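Long-range contact in superoxide dismutase (Chaetomium thermophilum, PDB 4BR6), which probably protects cells from superoxide by converting it, at a manganese centre, into hydrogen peroxide and molecular oxygen: residues I100-M114 with A127-I140. Numbering follows the deposited sequence.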
# COMPACT_ATOMS: atom_id res chain seq x y z
N ILE B 100 14.36 -19.21 -20.23
CA ILE B 100 13.13 -18.53 -20.66
C ILE B 100 12.15 -19.58 -21.18
O ILE B 100 10.98 -19.59 -20.80
CB ILE B 100 13.39 -17.44 -21.75
CG1 ILE B 100 13.80 -16.11 -21.11
CG2 ILE B 100 12.12 -17.17 -22.56
CD1 ILE B 100 15.06 -16.14 -20.35
N GLU B 101 12.64 -20.46 -22.05
CA GLU B 101 11.80 -21.46 -22.68
C GLU B 101 11.17 -22.39 -21.64
O GLU B 101 10.01 -22.76 -21.76
CB GLU B 101 12.61 -22.25 -23.70
CG GLU B 101 12.82 -21.49 -25.00
CD GLU B 101 13.70 -22.21 -26.00
OE1 GLU B 101 14.68 -22.87 -25.60
OE2 GLU B 101 13.40 -22.12 -27.21
N ALA B 102 11.94 -22.73 -20.62
CA ALA B 102 11.47 -23.62 -19.56
C ALA B 102 10.27 -23.05 -18.82
O ALA B 102 9.28 -23.75 -18.60
CB ALA B 102 12.58 -23.88 -18.58
N ASP B 103 10.36 -21.78 -18.43
CA ASP B 103 9.41 -21.18 -17.50
C ASP B 103 8.28 -20.37 -18.16
O ASP B 103 7.30 -20.01 -17.51
CB ASP B 103 10.16 -20.33 -16.46
CG ASP B 103 10.99 -21.18 -15.50
OD1 ASP B 103 10.63 -22.36 -15.28
OD2 ASP B 103 12.01 -20.70 -14.97
N PHE B 104 8.41 -20.11 -19.46
CA PHE B 104 7.41 -19.32 -20.18
C PHE B 104 6.99 -19.95 -21.50
O PHE B 104 6.13 -19.41 -22.20
CB PHE B 104 7.92 -17.90 -20.42
CG PHE B 104 8.24 -17.13 -19.16
CD1 PHE B 104 7.23 -16.54 -18.41
CD2 PHE B 104 9.54 -16.99 -18.72
CE1 PHE B 104 7.52 -15.84 -17.27
CE2 PHE B 104 9.83 -16.27 -17.57
CZ PHE B 104 8.81 -15.71 -16.85
N GLY B 105 7.58 -21.09 -21.85
CA GLY B 105 7.21 -21.79 -23.07
C GLY B 105 8.07 -21.36 -24.23
O GLY B 105 8.69 -22.18 -24.90
N SER B 106 8.12 -20.05 -24.45
CA SER B 106 8.95 -19.48 -25.50
C SER B 106 9.38 -18.08 -25.07
O SER B 106 8.91 -17.57 -24.04
CB SER B 106 8.18 -19.45 -26.82
OG SER B 106 7.04 -18.63 -26.72
N PHE B 107 10.27 -17.47 -25.84
CA PHE B 107 10.62 -16.06 -25.63
C PHE B 107 9.42 -15.18 -25.95
O PHE B 107 9.10 -14.24 -25.22
CB PHE B 107 11.79 -15.65 -26.52
CG PHE B 107 12.08 -14.17 -26.48
CD1 PHE B 107 12.81 -13.63 -25.44
CD2 PHE B 107 11.61 -13.32 -27.46
CE1 PHE B 107 13.06 -12.28 -25.38
CE2 PHE B 107 11.87 -11.96 -27.40
CZ PHE B 107 12.60 -11.45 -26.37
N GLU B 108 8.76 -15.50 -27.05
CA GLU B 108 7.60 -14.73 -27.49
C GLU B 108 6.50 -14.68 -26.42
O GLU B 108 5.91 -13.64 -26.20
CB GLU B 108 7.05 -15.29 -28.79
CG GLU B 108 5.95 -14.44 -29.41
CD GLU B 108 6.17 -14.20 -30.89
OE1 GLU B 108 7.30 -13.87 -31.29
OE2 GLU B 108 5.19 -14.34 -31.66
N THR B 109 6.21 -15.82 -25.80
CA THR B 109 5.18 -15.89 -24.76
C THR B 109 5.58 -15.07 -23.53
O THR B 109 4.75 -14.39 -22.91
CB THR B 109 4.89 -17.35 -24.36
OG1 THR B 109 4.20 -18.01 -25.43
CG2 THR B 109 4.01 -17.42 -23.12
N PHE B 110 6.85 -15.17 -23.15
CA PHE B 110 7.39 -14.35 -22.07
C PHE B 110 7.21 -12.87 -22.38
O PHE B 110 6.84 -12.07 -21.51
CB PHE B 110 8.88 -14.65 -21.85
CG PHE B 110 9.65 -13.51 -21.25
CD1 PHE B 110 9.55 -13.21 -19.91
CD2 PHE B 110 10.47 -12.71 -22.02
CE1 PHE B 110 10.24 -12.15 -19.36
CE2 PHE B 110 11.17 -11.65 -21.47
CZ PHE B 110 11.06 -11.38 -20.15
N ARG B 111 7.50 -12.51 -23.63
CA ARG B 111 7.39 -11.15 -24.14
C ARG B 111 5.95 -10.65 -24.11
O ARG B 111 5.69 -9.48 -23.84
CB ARG B 111 7.92 -11.10 -25.57
CG ARG B 111 7.93 -9.73 -26.21
CD ARG B 111 8.59 -9.76 -27.59
NE ARG B 111 8.30 -8.53 -28.32
CZ ARG B 111 9.11 -7.97 -29.22
NH1 ARG B 111 10.29 -8.52 -29.51
NH2 ARG B 111 8.74 -6.84 -29.82
N LYS B 112 5.03 -11.55 -24.44
CA LYS B 112 3.60 -11.28 -24.36
C LYS B 112 3.14 -11.04 -22.93
O LYS B 112 2.46 -10.07 -22.63
CB LYS B 112 2.84 -12.48 -24.94
CG LYS B 112 1.34 -12.29 -25.11
CD LYS B 112 0.73 -13.48 -25.83
CE LYS B 112 -0.20 -14.28 -24.95
NZ LYS B 112 0.44 -14.71 -23.67
N GLN B 113 3.53 -11.94 -22.03
CA GLN B 113 3.10 -11.83 -20.65
C GLN B 113 3.69 -10.62 -19.98
O GLN B 113 3.04 -9.98 -19.15
CB GLN B 113 3.46 -13.10 -19.90
CG GLN B 113 2.54 -14.24 -20.25
CD GLN B 113 3.02 -15.56 -19.71
OE1 GLN B 113 4.16 -15.68 -19.27
NE2 GLN B 113 2.16 -16.56 -19.75
N MET B 114 4.94 -10.28 -20.32
CA MET B 114 5.58 -9.14 -19.68
C MET B 114 4.90 -7.85 -20.14
O MET B 114 4.65 -6.95 -19.35
CB MET B 114 7.07 -9.05 -19.98
CG MET B 114 7.73 -7.92 -19.19
SD MET B 114 9.29 -8.44 -18.46
CE MET B 114 9.88 -6.99 -17.60
N ALA B 127 8.12 -3.37 -14.36
CA ALA B 127 8.05 -4.83 -14.50
C ALA B 127 9.46 -5.38 -14.68
O ALA B 127 10.32 -4.74 -15.31
CB ALA B 127 7.15 -5.25 -15.66
N TRP B 128 9.69 -6.57 -14.12
CA TRP B 128 10.99 -7.22 -14.13
C TRP B 128 10.85 -8.67 -14.51
O TRP B 128 9.89 -9.32 -14.10
CB TRP B 128 11.62 -7.17 -12.75
CG TRP B 128 11.89 -5.78 -12.25
CD1 TRP B 128 11.02 -4.96 -11.60
CD2 TRP B 128 13.12 -5.06 -12.37
NE1 TRP B 128 11.63 -3.76 -11.31
CE2 TRP B 128 12.92 -3.80 -11.77
CE3 TRP B 128 14.36 -5.35 -12.93
CZ2 TRP B 128 13.91 -2.84 -11.72
CZ3 TRP B 128 15.35 -4.40 -12.87
CH2 TRP B 128 15.12 -3.16 -12.27
N LEU B 129 11.80 -9.16 -15.30
CA LEU B 129 12.12 -10.57 -15.33
C LEU B 129 13.05 -10.81 -14.14
O LEU B 129 14.09 -10.16 -14.02
CB LEU B 129 12.86 -10.92 -16.63
CG LEU B 129 13.48 -12.32 -16.72
CD1 LEU B 129 12.42 -13.40 -16.56
CD2 LEU B 129 14.22 -12.47 -18.03
N ALA B 130 12.69 -11.72 -13.24
CA ALA B 130 13.51 -11.96 -12.06
C ALA B 130 13.77 -13.45 -11.88
O ALA B 130 13.03 -14.27 -12.40
CB ALA B 130 12.87 -11.38 -10.82
N LYS B 131 14.81 -13.77 -11.12
CA LYS B 131 15.24 -15.15 -10.91
C LYS B 131 15.26 -15.53 -9.43
O LYS B 131 15.93 -14.88 -8.62
CB LYS B 131 16.63 -15.35 -11.49
CG LYS B 131 17.12 -16.78 -11.44
CD LYS B 131 18.50 -16.91 -12.07
CE LYS B 131 18.94 -18.36 -12.17
NZ LYS B 131 20.35 -18.48 -12.63
N ASP B 132 14.55 -16.60 -9.09
CA ASP B 132 14.53 -17.09 -7.71
C ASP B 132 15.93 -17.52 -7.29
O ASP B 132 16.58 -18.28 -8.00
CB ASP B 132 13.56 -18.27 -7.56
CG ASP B 132 13.45 -18.76 -6.13
OD1 ASP B 132 14.37 -19.44 -5.66
OD2 ASP B 132 12.44 -18.44 -5.47
N LYS B 133 16.37 -17.04 -6.14
CA LYS B 133 17.77 -17.17 -5.74
C LYS B 133 18.17 -18.60 -5.41
O LYS B 133 19.37 -18.91 -5.37
CB LYS B 133 18.08 -16.24 -4.56
CG LYS B 133 17.42 -16.60 -3.23
CD LYS B 133 17.96 -15.74 -2.10
CE LYS B 133 17.26 -15.95 -0.77
NZ LYS B 133 17.39 -17.33 -0.24
N ASP B 134 17.19 -19.47 -5.21
CA ASP B 134 17.43 -20.83 -4.75
C ASP B 134 17.21 -21.84 -5.87
O ASP B 134 18.05 -22.72 -6.08
CB ASP B 134 16.54 -21.17 -3.55
CG ASP B 134 16.99 -20.47 -2.27
OD1 ASP B 134 18.18 -20.58 -1.90
OD2 ASP B 134 16.16 -19.80 -1.62
N SER B 135 16.09 -21.72 -6.58
CA SER B 135 15.70 -22.69 -7.59
C SER B 135 16.18 -22.26 -8.97
O SER B 135 16.46 -23.09 -9.83
CB SER B 135 14.18 -22.90 -7.57
OG SER B 135 13.48 -21.72 -7.96
N GLY B 136 16.29 -20.95 -9.16
CA GLY B 136 16.62 -20.39 -10.46
C GLY B 136 15.44 -20.18 -11.38
O GLY B 136 15.58 -19.62 -12.46
N ASN B 137 14.26 -20.62 -10.96
CA ASN B 137 13.07 -20.42 -11.77
C ASN B 137 12.85 -18.93 -12.07
O ASN B 137 13.09 -18.09 -11.21
CB ASN B 137 11.84 -20.99 -11.07
CG ASN B 137 11.89 -22.50 -10.94
OD1 ASN B 137 12.67 -23.17 -11.61
ND2 ASN B 137 11.04 -23.04 -10.07
N LEU B 138 12.43 -18.62 -13.29
CA LEU B 138 12.18 -17.24 -13.72
C LEU B 138 10.71 -16.84 -13.59
O LEU B 138 9.82 -17.67 -13.74
CB LEU B 138 12.59 -17.07 -15.19
CG LEU B 138 14.04 -17.36 -15.56
CD1 LEU B 138 14.23 -17.08 -17.03
CD2 LEU B 138 15.00 -16.54 -14.69
N ALA B 139 10.45 -15.56 -13.34
CA ALA B 139 9.09 -15.06 -13.27
C ALA B 139 9.04 -13.59 -13.67
O ALA B 139 10.07 -12.91 -13.74
CB ALA B 139 8.50 -15.25 -11.87
N ILE B 140 7.83 -13.12 -13.95
CA ILE B 140 7.59 -11.70 -14.18
C ILE B 140 6.92 -11.13 -12.92
O ILE B 140 5.89 -11.64 -12.48
CB ILE B 140 6.69 -11.49 -15.43
CG1 ILE B 140 7.42 -11.99 -16.68
CG2 ILE B 140 6.28 -10.02 -15.59
CD1 ILE B 140 6.48 -12.37 -17.82
O HOH W 1 12.06 -24.11 -14.24
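I140 and L129 pack against F104 and F110 where two consecutive helices lie on the antiparallel β-hairpin of the C-terminal α/β domain of an iron/manganese superoxide dismutase. The tight part is apolar. CD1 of I140 lies 3.6 Å from M114 N and also touches CE1 of F104 at 3.7 Å. The two phenylalanine rings meet each other as well: CD1 of F110 sits 3.8 Å above the centre of the F104 ring. L129 crosses F110 at about a right angle, with its CD1 3.8 Å from CE1 of that ring. L138 meets I100, methyl to methyl.

The other side is polar and lies at a subunit interface. L138 N donates to D103 OD2, 2.7 Å away and almost straight at 176°, from above the carboxylate plane. A water lies between D103 OD1 and N137 OD1. D103 OD1 also accepts from N137 ND2 of the second subunit, and N137 ND2 of this chain donates in return to D103 OD1 of that subunit. With an alanine here in place of D103, the L138 amide would probably lose its acceptor and N137 of the second subunit its partner. Beyond, the hairpin turn carries K133 and D134 into solvent. Back in the tight part, M114 has CG anti to its backbone N (chi1 -174°), and a bend at chi2 brings CE within 3.2 Å of A127 O.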